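Long-range contacts in ribose-phosphate pyrophosphokinase (Sulfolobus solfataricus, PDB 4TWB), which makes phosphoribosyl pyrophosphate by transferring the pyrophosphoryl group of ATP to the 1-hydroxyl of ribose 5-phosphate, with magnesium as cofactor: residues 31-37 with 62-66; 103-107 with 131-135; 139-143 with 287-291; 239-245 with 262-268. All coordinates share one frame; numbering follows the deposited sequence.

How the contacts relate
Contacts 1 and 2 both meet the second subunit of the homodimer, their centres 24 Å apart. Contact 1 carries AMP on the loop 31-37. Contact 2 lies near a second bound AMP: the Glu-131 side chain comes within about 8 Å of that nucleotide and about 4 Å of the side chain of His-127, a predicted magnesium ligand. Contact 3 touches contact 2, Leu-132 CD1 lying 4.0 Å from Ile-141 CG1, and ties the C-terminus to the sheet of the N-terminal half. Contact 4 is nested in the chain loop closed by contact 3, about 6 Å away at the nearest atoms; its Ala-244 side chain lies about 5 Å from that of Asp-216, predicted to bind ribose 5-phosphate.

Contact 1: residues 31-37 with 62-66; sequences IFPDGES and KHLIE. With AMP (adenosine monophosphate), chain I.
The flat carboxylate of Glu-66 accepts a hydrogen bond from the loop: Ser-37 OG donates to Glu-66 OE1 at 2.6 Å, on the anti side and 29° out of the carboxylate plane. A second flat group, the ring of Phe-32, carries the adenine of AMP over one face, with AMP C5 3.3 Å above the Phe-32 plane. A flat aromatic side chain suits a flat base. At the exocyclic amino group, AMP N6 gives a weak hydrogen bond to Glu-36 OE2, and Glu-36 OE1 is bound by the backbone N of Tyr-91 of the second subunit, which steadies the carboxylate. Phe-32, Asp-34 and Glu-36 line this AMP pocket, and Asp-34, Gly-35 and Glu-36 belong to the ATP site.

On the side of the loop facing helix 60-76, Lys-62 NZ donates to Gly-35 O, in the carbonyl plane at 2.9 Å, and to Ser-37 OG at 2.8 Å. The small serine hydroxyl thus serves as acceptor and donor at once. Lysine suits its place because its chain, leaving with CG anti to the backbone N (chi1 173°) and bending at chi3 and chi4, reaches both acceptors; its charge also pairs with Asp-61 of the second subunit. Ile-31 CD1 meets the lysine tip to tip, 3.9 Å from Lys-62 CE. Gly-35 has a phi of 122°, where a beta carbon would collide with the carbonyl oxygen before it.

The loop joins antiparallel strands 24-31 and 37-40 at one margin of the mixed sheet, fastened to helix 60-76 close to the second subunit.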
loop_
_atom_site.group_PDB
_atom_site.type_symbol
_atom_site.label_atom_id
_atom_site.label_comp_id
_atom_site.label_asym_id
_atom_site.label_seq_id
_atom_site.Cartn_x
_atom_site.Cartn_y
_atom_site.Cartn_z
ATOM N N ILE A 31 9.960 -7.586 5.739
ATOM C CA ILE A 31 9.366 -6.376 6.282
ATOM C C ILE A 31 10.303 -5.716 7.283
ATOM O O ILE A 31 10.633 -6.308 8.317
ATOM C CB ILE A 31 8.063 -6.688 7.023
ATOM C CG1 ILE A 31 7.072 -7.374 6.081
ATOM C CG2 ILE A 31 7.468 -5.419 7.618
ATOM C CD1 ILE A 31 6.858 -6.625 4.785
ATOM N N PHE A 32 10.732 -4.492 6.985
ATOM C CA PHE A 32 11.500 -3.703 7.951
ATOM C C PHE A 32 10.699 -3.473 9.228
ATOM O O PHE A 32 9.476 -3.555 9.226
ATOM C CB PHE A 32 11.882 -2.348 7.361
ATOM C CG PHE A 32 12.949 -2.419 6.306
ATOM C CD1 PHE A 32 12.710 -1.945 5.029
ATOM C CD2 PHE A 32 14.187 -2.947 6.596
ATOM C CE1 PHE A 32 13.691 -2.000 4.051
ATOM C CE2 PHE A 32 15.174 -2.999 5.632
ATOM C CZ PHE A 32 14.924 -2.529 4.355
ATOM N N PRO A 33 11.386 -3.168 10.330
ATOM C CA PRO A 33 10.680 -2.843 11.580
ATOM C C PRO A 33 9.728 -1.651 11.400
ATOM O O PRO A 33 8.667 -1.621 12.019
ATOM C CB PRO A 33 11.813 -2.478 12.546
ATOM C CG PRO A 33 13.066 -3.049 11.928
ATOM C CD PRO A 33 12.849 -3.055 10.450
ATOM N N ASP A 34 10.137 -0.682 10.577
ATOM C CA ASP A 34 9.270 0.380 10.057
ATOM C C ASP A 34 7.840 -0.068 9.798
ATOM O O ASP A 34 6.878 0.576 10.229
ATOM C CB ASP A 34 9.799 0.814 8.694
ATOM C CG ASP A 34 10.424 2.160 8.720
ATOM O OD1 ASP A 34 11.357 2.362 9.529
ATOM O OD2 ASP A 34 9.991 3.016 7.917
ATOM N N GLY A 35 7.731 -1.162 9.041
ATOM C CA GLY A 35 6.499 -1.595 8.404
ATOM C C GLY A 35 6.705 -1.689 6.896
ATOM O O GLY A 35 5.935 -2.340 6.181
ATOM N N GLU A 36 7.762 -1.036 6.420
ATOM C CA GLU A 36 8.041 -0.936 4.994
ATOM C C GLU A 36 8.528 -2.249 4.385
ATOM O O GLU A 36 9.006 -3.151 5.081
ATOM C CB GLU A 36 9.050 0.188 4.723
ATOM C CG GLU A 36 8.546 1.572 5.122
ATOM C CD GLU A 36 9.443 2.708 4.635
ATOM O OE1 GLU A 36 9.119 3.888 4.918
ATOM O OE2 GLU A 36 10.467 2.424 3.969
ATOM N N SER A 37 8.408 -2.342 3.067
ATOM C CA SER A 37 8.772 -3.559 2.367
ATOM C C SER A 37 10.180 -3.512 1.816
ATOM O O SER A 37 10.612 -2.489 1.282
ATOM C CB SER A 37 7.783 -3.845 1.241
ATOM O OG SER A 37 6.626 -4.477 1.749
ATOM N N LYS A 62 -0.125 -3.082 0.507
ATOM C CA LYS A 62 1.259 -3.543 0.530
ATOM C C LYS A 62 1.589 -4.388 -0.705
ATOM O O LYS A 62 2.622 -4.185 -1.345
ATOM C CB LYS A 62 1.588 -4.311 1.812
ATOM C CG LYS A 62 2.971 -4.950 1.797
ATOM C CD LYS A 62 3.424 -5.435 3.189
ATOM C CE LYS A 62 3.765 -4.264 4.132
ATOM N NZ LYS A 62 4.941 -3.406 3.715
ATOM N N HIS A 63 0.714 -5.325 -1.049
ATOM C CA HIS A 63 0.979 -6.174 -2.202
ATOM C C HIS A 63 1.061 -5.354 -3.488
ATOM O O HIS A 63 1.856 -5.657 -4.371
ATOM C CB HIS A 63 -0.052 -7.289 -2.318
ATOM C CG HIS A 63 0.133 -8.365 -1.305
ATOM N ND1 HIS A 63 -0.921 -9.068 -0.761
ATOM C CD2 HIS A 63 1.256 -8.848 -0.717
ATOM C CE1 HIS A 63 -0.454 -9.948 0.109
ATOM N NE2 HIS A 63 0.865 -9.833 0.158
ATOM N N LEU A 64 0.257 -4.303 -3.583
ATOM C CA LEU A 64 0.299 -3.446 -4.753
ATOM C C LEU A 64 1.616 -2.674 -4.809
ATOM O O LEU A 64 2.230 -2.540 -5.872
ATOM C CB LEU A 64 -0.871 -2.469 -4.744
ATOM C CG LEU A 64 -2.164 -2.984 -5.338
ATOM C CD1 LEU A 64 -3.283 -2.025 -4.989
ATOM C CD2 LEU A 64 -2.003 -3.116 -6.832
ATOM N N ILE A 65 2.043 -2.153 -3.665
ATOM C CA ILE A 65 3.255 -1.363 -3.661
ATOM C C ILE A 65 4.438 -2.277 -3.918
ATOM O O ILE A 65 5.353 -1.920 -4.661
ATOM C CB ILE A 65 3.376 -0.470 -2.401
ATOM C CG1 ILE A 65 2.740 0.882 -2.719
ATOM C CG2 ILE A 65 4.834 -0.237 -2.022
ATOM C CD1 ILE A 65 2.253 1.614 -1.529
ATOM N N GLU A 66 4.391 -3.480 -3.355
ATOM C CA GLU A 66 5.401 -4.493 -3.659
ATOM C C GLU A 66 5.414 -4.823 -5.142
ATOM O O GLU A 66 6.465 -4.961 -5.746
ATOM C CB GLU A 66 5.199 -5.747 -2.813
ATOM C CG GLU A 66 5.793 -5.609 -1.403
ATOM C CD GLU A 66 5.307 -6.678 -0.440
ATOM O OE1 GLU A 66 5.834 -6.757 0.690
ATOM O OE2 GLU A 66 4.394 -7.442 -0.812
HETATM P P AMP I . 20.283 4.233 6.842
HETATM O O1P AMP I . 19.571 4.707 5.596
HETATM O O2P AMP I . 21.421 5.134 7.265
HETATM O O3P AMP I . 19.365 3.791 7.960
HETATM O "O5'" AMP I . 21.020 2.875 6.378
HETATM C "C5'" AMP I . 20.757 2.323 5.088
HETATM C "C4'" AMP I . 20.326 0.872 5.229
HETATM O "O4'" AMP I . 19.036 0.828 5.842
HETATM C "C3'" AMP I . 20.218 0.186 3.874
HETATM O "O3'" AMP I . 21.112 -0.940 3.833
HETATM C "C2'" AMP I . 18.763 -0.243 3.742
HETATM O "O2'" AMP I . 18.647 -1.577 3.221
HETATM C "C1'" AMP I . 18.198 -0.105 5.155
HETATM N N9 AMP I . 16.763 0.318 5.160
HETATM C C8 AMP I . 16.064 0.775 4.097
HETATM N N7 AMP I . 14.780 1.053 4.442
HETATM C C5 AMP I . 14.646 0.756 5.752
HETATM C C6 AMP I . 13.551 0.815 6.739
HETATM N N6 AMP I . 12.329 1.255 6.353
HETATM N N1 AMP I . 13.819 0.421 8.014
HETATM C C2 AMP I . 15.042 -0.019 8.398
HETATM N N3 AMP I . 16.083 -0.102 7.546
HETATM C C4 AMP I . 15.947 0.262 6.230
#

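Contact 2: residues 103-107 with 131-135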
loop_
_atom_site.group_PDB
_atom_site.type_symbol
_atom_site.label_atom_id
_atom_site.label_comp_id
_atom_site.label_asym_id
_atom_site.label_seq_id
_atom_site.Cartn_x
_atom_site.Cartn_y
_atom_site.Cartn_z
ATOM N N ALA A 103 -13.035 8.343 -6.429
ATOM C CA ALA A 103 -11.888 7.934 -7.229
ATOM C C ALA A 103 -12.208 6.699 -8.083
ATOM O O ALA A 103 -12.847 5.768 -7.626
ATOM C CB ALA A 103 -10.707 7.655 -6.336
ATOM N N ILE A 104 -11.768 6.700 -9.329
ATOM C CA ILE A 104 -11.770 5.483 -10.103
ATOM C C ILE A 104 -10.478 4.732 -9.816
ATOM O O ILE A 104 -9.535 4.767 -10.606
ATOM C CB ILE A 104 -11.902 5.780 -11.598
ATOM C CG1 ILE A 104 -13.088 6.724 -11.826
ATOM C CG2 ILE A 104 -12.086 4.491 -12.378
ATOM C CD1 ILE A 104 -13.187 7.264 -13.230
ATOM N N SER A 105 -10.450 4.052 -8.670
ATOM C CA SER A 105 -9.243 3.388 -8.172
ATOM C C SER A 105 -8.562 2.514 -9.222
ATOM O O SER A 105 -7.345 2.581 -9.395
ATOM C CB SER A 105 -9.561 2.542 -6.936
ATOM O OG SER A 105 -10.337 3.262 -5.991
ATOM N N ILE A 106 -9.344 1.693 -9.916
ATOM C CA ILE A 106 -8.767 0.742 -10.852
ATOM C C ILE A 106 -8.016 1.471 -11.969
ATOM O O ILE A 106 -7.036 0.956 -12.517
ATOM C CB ILE A 106 -9.824 -0.251 -11.420
ATOM C CG1 ILE A 106 -9.154 -1.478 -12.040
ATOM C CG2 ILE A 106 -10.710 0.419 -12.441
ATOM C CD1 ILE A 106 -8.431 -2.364 -11.048
ATOM N N LYS A 107 -8.461 2.677 -12.294
ATOM C CA LYS A 107 -7.810 3.452 -13.354
ATOM C C LYS A 107 -6.402 3.842 -12.927
ATOM O O LYS A 107 -5.440 3.686 -13.679
ATOM C CB LYS A 107 -8.613 4.710 -13.698
ATOM C CG LYS A 107 -7.975 5.575 -14.776
ATOM C CD LYS A 107 -8.919 6.667 -15.266
ATOM C CE LYS A 107 -8.915 7.889 -14.368
ATOM N NZ LYS A 107 -7.839 8.862 -14.747
ATOM N N GLU A 131 -13.116 -2.442 -17.402
ATOM C CA GLU A 131 -12.091 -1.930 -16.505
ATOM C C GLU A 131 -10.718 -1.888 -17.147
ATOM O O GLU A 131 -10.084 -0.843 -17.204
ATOM C CB GLU A 131 -11.938 -2.869 -15.324
ATOM C CG GLU A 131 -12.813 -2.587 -14.151
ATOM C CD GLU A 131 -12.500 -3.518 -13.002
ATOM O OE1 GLU A 131 -12.339 -4.731 -13.256
ATOM O OE2 GLU A 131 -12.398 -3.038 -11.854
ATOM N N LEU A 132 -10.258 -3.045 -17.608
ATOM C CA LEU A 132 -8.874 -3.216 -18.001
ATOM C C LEU A 132 -8.477 -2.451 -19.265
ATOM O O LEU A 132 -7.319 -2.498 -19.682
ATOM C CB LEU A 132 -8.537 -4.700 -18.126
ATOM C CG LEU A 132 -9.054 -5.592 -16.995
ATOM C CD1 LEU A 132 -8.511 -7.013 -17.142
ATOM C CD2 LEU A 132 -8.695 -5.029 -15.639
ATOM N N SER A 133 -9.421 -1.733 -19.860
ATOM C CA SER A 133 -9.119 -0.903 -21.023
ATOM C C SER A 133 -8.156 0.221 -20.631
ATOM O O SER A 133 -7.376 0.710 -21.458
ATOM C CB SER A 133 -10.404 -0.324 -21.632
ATOM O OG SER A 133 -10.938 0.718 -20.828
ATOM N N TYR A 134 -8.210 0.624 -19.367
ATOM C CA TYR A 134 -7.351 1.688 -18.862
ATOM C C TYR A 134 -5.879 1.323 -19.000
ATOM O O TYR A 134 -5.031 2.203 -19.178
ATOM C CB TYR A 134 -7.672 1.997 -17.399
ATOM C CG TYR A 134 -9.014 2.670 -17.168
ATOM C CD1 TYR A 134 -9.292 3.917 -17.712
ATOM C CD2 TYR A 134 -9.992 2.064 -16.385
ATOM C CE1 TYR A 134 -10.516 4.539 -17.487
ATOM C CE2 TYR A 134 -11.213 2.668 -16.160
ATOM C CZ TYR A 134 -11.472 3.906 -16.709
ATOM O OH TYR A 134 -12.692 4.505 -16.479
ATOM N N PHE A 135 -5.580 0.026 -18.911
ATOM C CA PHE A 135 -4.201 -0.448 -19.036
ATOM C C PHE A 135 -3.760 -0.339 -20.489
ATOM O O PHE A 135 -4.466 -0.787 -21.396
ATOM C CB PHE A 135 -4.070 -1.882 -18.549
ATOM C CG PHE A 135 -2.684 -2.447 -18.683
ATOM C CD1 PHE A 135 -1.660 -2.018 -17.854
ATOM C CD2 PHE A 135 -2.408 -3.426 -19.620
ATOM C CE1 PHE A 135 -0.384 -2.548 -17.957
ATOM C CE2 PHE A 135 -1.143 -3.966 -19.733
ATOM C CZ PHE A 135 -0.125 -3.523 -18.899
#
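Lys-107, whose aliphatic chain lies on Tyr-134, sends its NZ to two acids of the second subunit: a salt bridge to Asp-76 and a long, weak ion pair with Glu-72. Lysine fits here because its methylenes can pack while its charge is spent elsewhere. Lys-107 CG lies over one face of the Tyr-134 ring, 3.9 Å from the centroid and 21° off the normal, a CH-pi contact offset toward the rim. Lys-107 CD follows at 3.5 Å from Tyr-134 CE1, and the two side chains cross at about a right angle. With CG anti to its carbonyl carbon (chi1 -70°), Tyr-134 brings its ring against the start of the helix, where Ile-106 CG2 comes 4.3 Å from Tyr-134 CD2 and Ile-104 CG2 4.1 Å from Tyr-134 OH. Tyrosine suits the place: one broad ring serves the lysine and both isoleucines.

Ile-106 CG1 also meets Glu-131, 3.6 Å from OE2. The Glu-131 side chain lies about 4 Å from that of His-127, a predicted magnesium ligand, which puts this packing beside the nucleotide site. A serine in place of Tyr-134 would probably open a gap beside both isoleucines and deprive the lysine methylenes of the ring they rest on.

Ile-104 occupies the N-cap position of helix 105-114, whose Leu-110 also touches the tyrosine. The 131-135 turn leads from strand 120-124 toward strand 138-142, where Leu-132 packs on Leu-139 and Ile-141.

Contact 3: residues 139-143 with 287-291; sequences LKIVH and IALSL
Lys-140 NZ forms a salt bridge with the C-terminal carboxylate, donating a hydrogen bond to Leu-291 OXT at 3.0 Å. The lysine suits this position: with CG anti to the carbonyl carbon and beside the backbone N (chi1 -58°), its extended chain passes Ser-290 O and brings the ammonium group from an outer strand to the very end of the protein.

Ser-290 sets its hydroxyl against Val-142, but the polar need of OG is met by Ser-286 O, four residues earlier, in helix 284-289. Ser-290 OG is thereby satisfied although it lies only 3.5 Å from Val-142 CG2. The backbone at the chain end is also engaged: Leu-291 N bonds to Ala-288 O at 3.2 Å, and Ser-290 N makes a weak bond to Ile-287 O. In the strand, Lys-140 and Val-142 pair through their backbones with strand 120-124 and the residue after it.

Beside these polar groups the contact is apolar. Val-142 spreads its two methyls over the helix, Val-142 CG2 against Ser-290 CB at 3.6 Å and Val-142 CG1 against Ile-287 CG1 at 4.3 Å; a branched beta carbon does this well from a strand.

A glutamate in place of Lys-140 would probably leave the terminal carboxylate without its counter-charge and set a second negative group beside it.

The chemistry implies two kinds of fastening: apolar contact anchors the last helical turn on the N-terminal sheet, and one partly exposed ion pair probably helps to hold the terminus, whose negative charge is probably stabilised by the lysine.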
loop_
_atom_site.group_PDB
_atom_site.type_symbol
_atom_site.label_atom_id
_atom_site.label_comp_id
_atom_site.label_asym_id
_atom_site.label_seq_id
_atom_site.Cartn_x
_atom_site.Cartn_y
_atom_site.Cartn_z
ATOM N N LEU A 139 -3.499 -7.019 -22.892
ATOM C CA LEU A 139 -4.346 -7.692 -21.912
ATOM C C LEU A 139 -4.568 -9.169 -22.202
ATOM O O LEU A 139 -4.878 -9.551 -23.326
ATOM C CB LEU A 139 -5.714 -7.039 -21.884
ATOM C CG LEU A 139 -5.923 -5.910 -20.894
ATOM C CD1 LEU A 139 -7.331 -5.380 -21.080
ATOM C CD2 LEU A 139 -5.715 -6.434 -19.487
ATOM N N LYS A 140 -4.427 -9.997 -21.178
ATOM C CA LYS A 140 -4.860 -11.383 -21.279
ATOM C C LYS A 140 -5.733 -11.705 -20.078
ATOM O O LYS A 140 -5.235 -11.855 -18.955
ATOM C CB LYS A 140 -3.668 -12.331 -21.387
ATOM C CG LYS A 140 -2.805 -11.986 -22.569
ATOM C CD LYS A 140 -2.094 -13.170 -23.178
ATOM C CE LYS A 140 -1.715 -12.851 -24.630
ATOM N NZ LYS A 140 -0.752 -13.833 -25.217
ATOM N N ILE A 141 -7.042 -11.767 -20.319
ATOM C CA ILE A 141 -8.006 -12.149 -19.292
ATOM C C ILE A 141 -8.140 -13.680 -19.209
ATOM O O ILE A 141 -8.110 -14.371 -20.223
ATOM C CB ILE A 141 -9.359 -11.495 -19.584
ATOM C CG1 ILE A 141 -9.153 -9.994 -19.796
ATOM C CG2 ILE A 141 -10.344 -11.777 -18.484
ATOM C CD1 ILE A 141 -10.429 -9.202 -19.959
ATOM N N VAL A 142 -8.243 -14.208 -17.994
ATOM C CA VAL A 142 -8.342 -15.650 -17.802
ATOM C C VAL A 142 -9.650 -15.977 -17.113
ATOM O O VAL A 142 -9.882 -15.528 -15.991
ATOM C CB VAL A 142 -7.189 -16.205 -16.928
ATOM C CG1 VAL A 142 -7.345 -17.712 -16.753
ATOM C CG2 VAL A 142 -5.838 -15.883 -17.530
ATOM N N HIS A 143 -10.506 -16.747 -17.784
ATOM C CA HIS A 143 -11.748 -17.226 -17.174
ATOM C C HIS A 143 -11.611 -18.713 -16.912
ATOM O O HIS A 143 -11.697 -19.512 -17.831
ATOM C CB HIS A 143 -12.927 -16.978 -18.111
ATOM C CG HIS A 143 -13.087 -15.546 -18.529
ATOM N ND1 HIS A 143 -13.640 -14.586 -17.710
ATOM C CD2 HIS A 143 -12.784 -14.918 -19.688
ATOM C CE1 HIS A 143 -13.665 -13.425 -18.339
ATOM N NE2 HIS A 143 -13.155 -13.600 -19.545
ATOM N N ILE A 287 -4.425 -20.383 -16.302
ATOM C CA ILE A 287 -3.563 -19.237 -16.585
ATOM C C ILE A 287 -2.566 -19.596 -17.688
ATOM O O ILE A 287 -2.313 -18.789 -18.580
ATOM C CB ILE A 287 -2.822 -18.737 -15.319
ATOM C CG1 ILE A 287 -3.781 -18.003 -14.385
ATOM C CG2 ILE A 287 -1.711 -17.787 -15.684
ATOM C CD1 ILE A 287 -3.291 -17.958 -12.936
ATOM N N ALA A 288 -2.030 -20.818 -17.638
ATOM C CA ALA A 288 -1.043 -21.278 -18.619
ATOM C C ALA A 288 -1.554 -21.204 -20.045
ATOM O O ALA A 288 -0.831 -20.771 -20.945
ATOM C CB ALA A 288 -0.578 -22.689 -18.305
ATOM N N LEU A 289 -2.793 -21.645 -20.255
ATOM C CA LEU A 289 -3.376 -21.626 -21.593
ATOM C C LEU A 289 -3.357 -20.226 -22.163
ATOM O O LEU A 289 -3.106 -20.028 -23.353
ATOM C CB LEU A 289 -4.826 -22.075 -21.571
ATOM C CG LEU A 289 -5.137 -23.503 -21.179
ATOM C CD1 LEU A 289 -6.622 -23.691 -21.327
ATOM C CD2 LEU A 289 -4.374 -24.465 -22.065
ATOM N N SER A 290 -3.638 -19.257 -21.298
ATOM C CA SER A 290 -3.917 -17.890 -21.725
ATOM C C SER A 290 -2.656 -17.087 -21.968
ATOM O O SER A 290 -2.734 -15.942 -22.394
ATOM C CB SER A 290 -4.800 -17.181 -20.692
ATOM O OG SER A 290 -5.862 -18.024 -20.242
ATOM N N LEU A 291 -1.499 -17.693 -21.703
ATOM C CA LEU A 291 -0.202 -17.032 -21.886
ATOM C C LEU A 291 0.183 -16.939 -23.362
ATOM O O LEU A 291 1.349 -17.149 -23.716
ATOM C CB LEU A 291 0.903 -17.750 -21.097
ATOM C CG LEU A 291 0.811 -17.525 -19.594
ATOM C CD1 LEU A 291 1.908 -18.254 -18.839
ATOM C CD2 LEU A 291 0.840 -16.041 -19.291
ATOM O OXT LEU A 291 -0.658 -16.664 -24.229
#

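Contact 4: residues 239-245 with 262-268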
loop_
_atom_site.group_PDB
_atom_site.type_symbol
_atom_site.label_atom_id
_atom_site.label_comp_id
_atom_site.label_asym_id
_atom_site.label_seq_id
_atom_site.Cartn_x
_atom_site.Cartn_y
_atom_site.Cartn_z
ATOM N N SER A 239 -29.913 -29.094 -1.850
ATOM C CA SER A 239 -28.734 -28.570 -1.168
ATOM C C SER A 239 -28.235 -27.329 -1.896
ATOM O O SER A 239 -28.552 -27.127 -3.069
ATOM C CB SER A 239 -27.620 -29.622 -1.082
ATOM O OG SER A 239 -26.909 -29.758 -2.300
ATOM N N VAL A 240 -27.472 -26.496 -1.192
ATOM C CA VAL A 240 -26.862 -25.316 -1.793
ATOM C C VAL A 240 -25.351 -25.310 -1.592
ATOM O O VAL A 240 -24.863 -25.474 -0.483
ATOM C CB VAL A 240 -27.459 -24.007 -1.245
ATOM C CG1 VAL A 240 -26.715 -22.816 -1.809
ATOM C CG2 VAL A 240 -28.929 -23.919 -1.578
ATOM N N THR A 241 -24.619 -25.154 -2.687
ATOM C CA THR A 241 -23.176 -25.006 -2.643
ATOM C C THR A 241 -22.845 -23.634 -3.214
ATOM O O THR A 241 -23.544 -23.141 -4.096
ATOM C CB THR A 241 -22.472 -26.093 -3.462
ATOM O OG1 THR A 241 -22.705 -27.371 -2.866
ATOM C CG2 THR A 241 -20.985 -25.846 -3.502
ATOM N N ALA A 242 -21.797 -23.004 -2.697
ATOM C CA ALA A 242 -21.384 -21.699 -3.196
ATOM C C ALA A 242 -19.988 -21.763 -3.799
ATOM O O ALA A 242 -19.102 -22.425 -3.264
ATOM C CB ALA A 242 -21.454 -20.653 -2.101
ATOM N N ALA A 243 -19.806 -21.080 -4.923
ATOM C CA ALA A 243 -18.534 -21.082 -5.628
ATOM C C ALA A 243 -18.184 -19.692 -6.145
ATOM O O ALA A 243 -19.029 -18.983 -6.674
ATOM C CB ALA A 243 -18.571 -22.080 -6.780
ATOM N N ALA A 244 -16.933 -19.303 -5.984
ATOM C CA ALA A 244 -16.453 -18.069 -6.588
ATOM C C ALA A 244 -14.993 -18.222 -6.983
ATOM O O ALA A 244 -14.272 -19.056 -6.433
ATOM C CB ALA A 244 -16.623 -16.917 -5.630
ATOM N N ILE A 245 -14.554 -17.424 -7.940
ATOM C CA ILE A 245 -13.141 -17.424 -8.298
ATOM C C ILE A 245 -12.291 -16.828 -7.146
ATOM O O ILE A 245 -11.312 -17.434 -6.693
ATOM C CB ILE A 245 -12.890 -16.680 -9.634
ATOM C CG1 ILE A 245 -13.496 -17.455 -10.804
ATOM C CG2 ILE A 245 -11.408 -16.472 -9.864
ATOM C CD1 ILE A 245 -15.011 -17.285 -10.973
ATOM N N VAL A 262 -25.207 -23.308 3.656
ATOM C CA VAL A 262 -24.308 -23.577 2.553
ATOM C C VAL A 262 -23.301 -24.632 3.010
ATOM O O VAL A 262 -22.432 -24.383 3.846
ATOM C CB VAL A 262 -23.626 -22.309 2.030
ATOM C CG1 VAL A 262 -22.540 -22.673 1.043
ATOM C CG2 VAL A 262 -24.646 -21.396 1.384
ATOM N N LYS A 263 -23.458 -25.830 2.466
ATOM C CA LYS A 263 -22.664 -26.975 2.875
ATOM C C LYS A 263 -21.206 -26.797 2.470
ATOM O O LYS A 263 -20.307 -26.804 3.311
ATOM C CB LYS A 263 -23.231 -28.255 2.239
ATOM C CG LYS A 263 -22.669 -29.546 2.826
ATOM C CD LYS A 263 -22.930 -30.751 1.922
ATOM C CE LYS A 263 -24.415 -30.935 1.638
ATOM N NZ LYS A 263 -24.681 -32.154 0.817
ATOM N N THR A 264 -20.991 -26.622 1.171
ATOM C CA THR A 264 -19.659 -26.658 0.590
ATOM C C THR A 264 -19.278 -25.294 0.040
ATOM O O THR A 264 -20.136 -24.542 -0.422
ATOM C CB THR A 264 -19.595 -27.690 -0.557
ATOM O OG1 THR A 264 -20.235 -28.904 -0.143
ATOM C CG2 THR A 264 -18.167 -27.986 -0.948
ATOM N N LEU A 265 -17.988 -24.978 0.096
ATOM C CA LEU A 265 -17.462 -23.752 -0.500
ATOM C C LEU A 265 -16.374 -24.044 -1.517
ATOM O O LEU A 265 -15.392 -24.717 -1.200
ATOM C CB LEU A 265 -16.901 -22.824 0.563
ATOM C CG LEU A 265 -17.915 -21.907 1.225
ATOM C CD1 LEU A 265 -17.183 -20.938 2.110
ATOM C CD2 LEU A 265 -18.719 -21.168 0.176
ATOM N N ILE A 266 -16.548 -23.534 -2.736
ATOM C CA ILE A 266 -15.553 -23.712 -3.784
ATOM C C ILE A 266 -14.920 -22.394 -4.175
ATOM O O ILE A 266 -15.615 -21.443 -4.534
ATOM C CB ILE A 266 -16.151 -24.321 -5.043
ATOM C CG1 ILE A 266 -16.610 -25.749 -4.778
ATOM C CG2 ILE A 266 -15.127 -24.317 -6.148
ATOM C CD1 ILE A 266 -17.522 -26.286 -5.860
ATOM N N GLY A 267 -13.594 -22.348 -4.096
ATOM C CA GLY A 267 -12.833 -21.191 -4.523
ATOM C C GLY A 267 -11.572 -21.594 -5.264
ATOM O O GLY A 267 -11.373 -22.769 -5.585
ATOM N N THR A 268 -10.717 -20.611 -5.530
ATOM C CA THR A 268 -9.461 -20.856 -6.225
ATOM C C THR A 268 -8.302 -20.168 -5.515
ATOM O O THR A 268 -8.502 -19.369 -4.583
ATOM C CB THR A 268 -9.487 -20.330 -7.676
ATOM O OG1 THR A 268 -9.070 -18.964 -7.704
ATOM C CG2 THR A 268 -10.864 -20.428 -8.260
#
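Strands 239-244 and 262-268 run parallel, their axes 4.7 Å apart at closest approach and 12° from alignment, as neighbours in the parallel sheet of the phosphoribosyltransferase fold, joined by a beta-alpha-beta crossover through helix 253-259. Ala-242 is held through both its N and its O: Ala-242 N bonds to Thr-264 O almost straight (175°), and Ala-242 O receives Ile-266 N at 2.8 Å. Next along, Ala-244 N bonds to Ile-266 O at 2.9 Å.

The small alanines let neighbouring side chains pack against them. Ala-242 CB nestles between Leu-265 CD2, at 3.6 Å, and Val-262 CG1, at 3.9 Å, on the face where helix 223-233 packs with Ile-225. On the other face Ala-243 CB meets Ile-266 CB at 3.7 Å. Thr-241 and Thr-264 run alongside each other in the same direction, with the methyl CG2 of Thr-241 against CB of Thr-264; beta-branched residues suit these extended strands. Ser-239 OG is engaged by Asp-211 at the strand's beginning.

Where the first strand turns its corner, a threonine hydroxyl takes over from regular pairing. With OG1 between the backbone N and the carbonyl carbon (chi1 88°), Thr-268 OG1 donates to Ile-245 O at 2.9 Å.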